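Local coordinates for putative DNA binding protein (PDB 3HTN) that is of uncertain function but binds metal ions through a PCC (DUF296) domain and may bind DNA, at residues I22-I28 and S114-G119. Numbering follows the deposited sequence. Where two conformers were deposited one is given.
Sequences INNHTEI and SAIQNG
E27 and I116 form a single backbone bridge, with T26 O taking the N-H of Q117 at 3.0 Å and A115 O taking that of I28 at 2.8 Å, so the type II beta turn N23-T26, ahead of helix 28-39, lies along strand 107-117. The extended Q117 side chain runs past the carbonyl of N23 toward I22, with CG anti to the backbone N (chi1 -173°). NE2 of Q117 grips two carbonyls, I22 O at 2.9 Å and G119 O at 2.9 Å, and stands above both carbonyl planes. OE1 of Q117 rests against CB of I22, 3.3 Å away. Shortening Q117 to an alanine removes this amide and is likely to leave I22 O and G119 O without their shared donor and open a gap beside the turn. N24 reaches back across the contact: its OD1 accepts the N-H of G119 at 2.9 Å and, weakly, that of H25. ND2 of N24 lies above one face of the H25 ring, offset toward its rim. One water joins N24 ND2 to N118 OD1, and another links Q117 O to H25 ND1. N118 ND2 is hydrogen-bonded to Q75 OE1. E27 bends at chi2 (-77°) and brings OE2 to the N-H of A115, 2.9 Å away on the anti side of the carboxylate. The N-cap carboxylate of E27 also takes the N-H groups of V29 and K30, and thus ties the first turn of the helix to the strand. Its negative charge probably also suits the positive end of the helix dipole.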
ATOM      1  N   ILE A  22     -16.636  -6.031   3.127  1.00 16.82           N
ATOM      2  CA  ILE A  22     -17.242  -6.919   2.149  1.00 18.13           C
ATOM      3  C   ILE A  22     -17.749  -8.162   2.880  1.00 17.09           C
ATOM      4  O   ILE A  22     -17.156  -8.598   3.882  1.00 17.09           O
ATOM      5  CB  ILE A  22     -16.221  -7.246   1.021  1.00 18.29           C
ATOM      6  CG1 ILE A  22     -15.821  -5.945   0.287  1.00 20.28           C
ATOM      7  CG2 ILE A  22     -16.810  -8.266   0.066  1.00 16.47           C
ATOM      8  CD1 ILE A  22     -14.960  -6.108  -0.902  1.00 23.06           C
ATOM      9  N   ASN A  23     -18.892  -8.698   2.424  1.00 16.70           N
ATOM     10  CA  ASN A  23     -19.473  -9.891   3.019  1.00 18.64           C
ATOM     11  C   ASN A  23     -18.561 -11.079   2.798  1.00 16.54           C
ATOM     12  O   ASN A  23     -17.881 -11.176   1.776  1.00 16.23           O
ATOM     13  CB  ASN A  23     -20.854 -10.220   2.411  1.00 18.53           C
ATOM     14  CG  ASN A  23     -21.920  -9.208   2.763  1.00 23.38           C
ATOM     15  OD1 ASN A  23     -21.692  -8.286   3.528  1.00 22.75           O
ATOM     16  ND2 ASN A  23     -23.097  -9.361   2.151  1.00 23.92           N
ATOM     17  N   ASN A  24     -18.571 -12.020   3.723  1.00 15.84           N
ATOM     18  CA  ASN A  24     -17.767 -13.202   3.566  1.00 16.08           C
ATOM     19  C   ASN A  24     -18.263 -14.004   2.359  1.00 16.65           C
ATOM     20  O   ASN A  24     -19.434 -13.895   1.939  1.00 18.07           O
ATOM     21  CB  ASN A  24     -17.849 -14.057   4.820  1.00 17.22           C
ATOM     22  CG  ASN A  24     -16.685 -15.012   4.962  1.00 18.18           C
ATOM     23  OD1 ASN A  24     -15.728 -14.964   4.188  1.00 18.97           O
ATOM     24  ND2 ASN A  24     -16.765 -15.904   5.956  1.00 17.44           N
ATOM     25  N   HIS A  25     -17.370 -14.797   1.784  1.00 17.09           N
ATOM     26  CA  HIS A  25     -17.686 -15.674   0.654  1.00 17.18           C
ATOM     27  C   HIS A  25     -18.153 -14.933  -0.589  1.00 18.35           C
ATOM     28  O   HIS A  25     -18.860 -15.495  -1.429  1.00 22.68           O
ATOM     29  CB  HIS A  25     -18.743 -16.719   1.051  1.00 19.36           C
ATOM     30  CG  HIS A  25     -18.437 -17.412   2.329  1.00 20.99           C
ATOM     31  ND1 HIS A  25     -17.263 -18.099   2.531  1.00 24.01           N
ATOM     32  CD2 HIS A  25     -19.151 -17.534   3.469  1.00 27.66           C
ATOM     33  CE1 HIS A  25     -17.269 -18.626   3.740  1.00 27.45           C
ATOM     34  NE2 HIS A  25     -18.396 -18.282   4.336  1.00 25.80           N
ATOM     35  N   THR A  26     -17.741 -13.680  -0.718  1.00 16.79           N
ATOM     36  CA  THR A  26     -18.144 -12.819  -1.803  1.00 16.51           C
ATOM     37  C   THR A  26     -16.929 -12.481  -2.643  1.00 16.22           C
ATOM     38  O   THR A  26     -15.830 -12.345  -2.096  1.00 15.50           O
ATOM     39  CB  THR A  26     -18.748 -11.554  -1.199  1.00 18.11           C
ATOM     40  OG1 THR A  26     -19.859 -11.943  -0.368  1.00 19.12           O
ATOM     41  CG2 THR A  26     -19.239 -10.590  -2.243  1.00 18.03           C
ATOM     42  N   GLU A  27     -17.117 -12.361  -3.956  1.00 15.75           N
ATOM     43  CA  GLU A  27     -16.045 -12.002  -4.864  1.00 15.98           C
ATOM     44  C   GLU A  27     -15.814 -10.492  -4.713  1.00 16.48           C
ATOM     45  O   GLU A  27     -16.706  -9.674  -4.983  1.00 15.80           O
ATOM     46  CB  GLU A  27     -16.352 -12.444  -6.303  1.00 16.04           C
ATOM     47  CG  GLU A  27     -15.090 -12.552  -7.146  1.00 18.27           C
ATOM     48  CD  GLU A  27     -14.592 -11.219  -7.584  1.00 16.48           C
ATOM     49  OE1 GLU A  27     -15.323 -10.561  -8.351  1.00 18.32           O
ATOM     50  OE2 GLU A  27     -13.512 -10.832  -7.136  1.00 17.67           O
ATOM     51  N   ILE A  28     -14.601 -10.156  -4.296  0.70 15.01           N
ATOM     52  CA  ILE A  28     -14.263  -8.789  -3.855  0.70 17.55           C
ATOM     53  C   ILE A  28     -14.300  -7.732  -4.961  0.70 16.34           C
ATOM     54  O   ILE A  28     -14.715  -6.585  -4.736  0.70 16.76           O
ATOM     55  CB  ILE A  28     -12.891  -8.813  -3.156  0.70 17.25           C
ATOM     56  CG1 ILE A  28     -12.996  -9.597  -1.845  0.70 16.75           C
ATOM     57  CG2 ILE A  28     -12.349  -7.399  -2.888  0.70 22.67           C
ATOM     58  CD1 ILE A  28     -11.649  -9.939  -1.208  0.70 18.75           C
ATOM     59  N   SER A 114      -9.889 -11.194  -9.704  0.50 14.75           N
ATOM     60  CA  SER A 114     -10.930 -11.600  -8.781  0.50 15.13           C
ATOM     61  C   SER A 114     -10.342 -12.250  -7.556  0.50 15.66           C
ATOM     62  O   SER A 114      -9.200 -12.701  -7.564  0.50 15.76           O
ATOM     63  CB  SER A 114     -11.869 -12.592  -9.455  0.50 15.82           C
ATOM     64  OG  SER A 114     -11.197 -13.787  -9.804  0.50 17.44           O
ATOM     65  N   ALA A 115     -11.130 -12.272  -6.491  1.00 15.47           N
ATOM     66  CA  ALA A 115     -10.737 -12.925  -5.256  1.00 15.25           C
ATOM     67  C   ALA A 115     -11.990 -13.181  -4.444  1.00 15.89           C
ATOM     68  O   ALA A 115     -12.802 -12.283  -4.311  1.00 17.66           O
ATOM     69  CB  ALA A 115      -9.762 -12.095  -4.460  1.00 17.13           C
ATOM     70  N   ILE A 116     -12.124 -14.379  -3.890  1.00 17.75           N
ATOM     71  CA  ILE A 116     -13.284 -14.743  -3.072  1.00 16.60           C
ATOM     72  C   ILE A 116     -12.902 -14.668  -1.603  1.00 15.59           C
ATOM     73  O   ILE A 116     -12.032 -15.415  -1.145  1.00 14.60           O
ATOM     74  CB  ILE A 116     -13.799 -16.156  -3.404  1.00 15.24           C
ATOM     75  CG1 ILE A 116     -14.195 -16.240  -4.889  1.00 18.50           C
ATOM     76  CG2 ILE A 116     -14.989 -16.523  -2.490  1.00 16.56           C
ATOM     77  CD1 ILE A 116     -14.565 -17.673  -5.361  1.00 20.80           C
ATOM     78  N   GLN A 117     -13.558 -13.774  -0.867  1.00 14.68           N
ATOM     79  CA  GLN A 117     -13.298 -13.619   0.542  1.00 15.06           C
ATOM     80  C   GLN A 117     -13.581 -14.881   1.345  1.00 16.02           C
ATOM     81  O   GLN A 117     -14.542 -15.598   1.096  1.00 15.35           O
ATOM     82  CB  GLN A 117     -14.108 -12.449   1.060  1.00 14.81           C
ATOM     83  CG  GLN A 117     -13.839 -12.040   2.499  1.00 15.57           C
ATOM     84  CD  GLN A 117     -14.446 -10.740   2.807  1.00 19.70           C
ATOM     85  OE1 GLN A 117     -14.357  -9.809   2.011  1.00 18.70           O
ATOM     86  NE2 GLN A 117     -15.057 -10.640   3.968  1.00 19.54           N
ATOM     87  N   ASN A 118     -12.716 -15.126   2.311  1.00 16.99           N
ATOM     88  CA  ASN A 118     -12.878 -16.209   3.275  1.00 15.01           C
ATOM     89  C   ASN A 118     -12.281 -15.724   4.594  1.00 15.43           C
ATOM     90  O   ASN A 118     -11.146 -16.049   4.960  1.00 16.91           O
ATOM     91  CB  ASN A 118     -12.232 -17.500   2.780  1.00 15.73           C
ATOM     92  CG  ASN A 118     -12.711 -18.690   3.562  1.00 20.62           C
ATOM     93  OD1 ASN A 118     -13.888 -18.751   3.919  1.00 20.61           O
ATOM     94  ND2 ASN A 118     -11.815 -19.619   3.870  1.00 19.57           N
ATOM     95  N   GLY A 119     -13.079 -14.928   5.300  1.00 16.05           N
ATOM     96  CA  GLY A 119     -12.655 -14.218   6.508  1.00 16.41           C
ATOM     97  C   GLY A 119     -13.187 -12.800   6.389  1.00 16.88           C
ATOM     98  O   GLY A 119     -14.347 -12.602   6.005  1.00 18.49           O
TER
HETATM   99  O   HOH W   1     -14.678 -17.929   6.421  1.00 25.33           O
HETATM  100  O   HOH W   2     -15.187 -18.229   0.830  1.00 29.84           O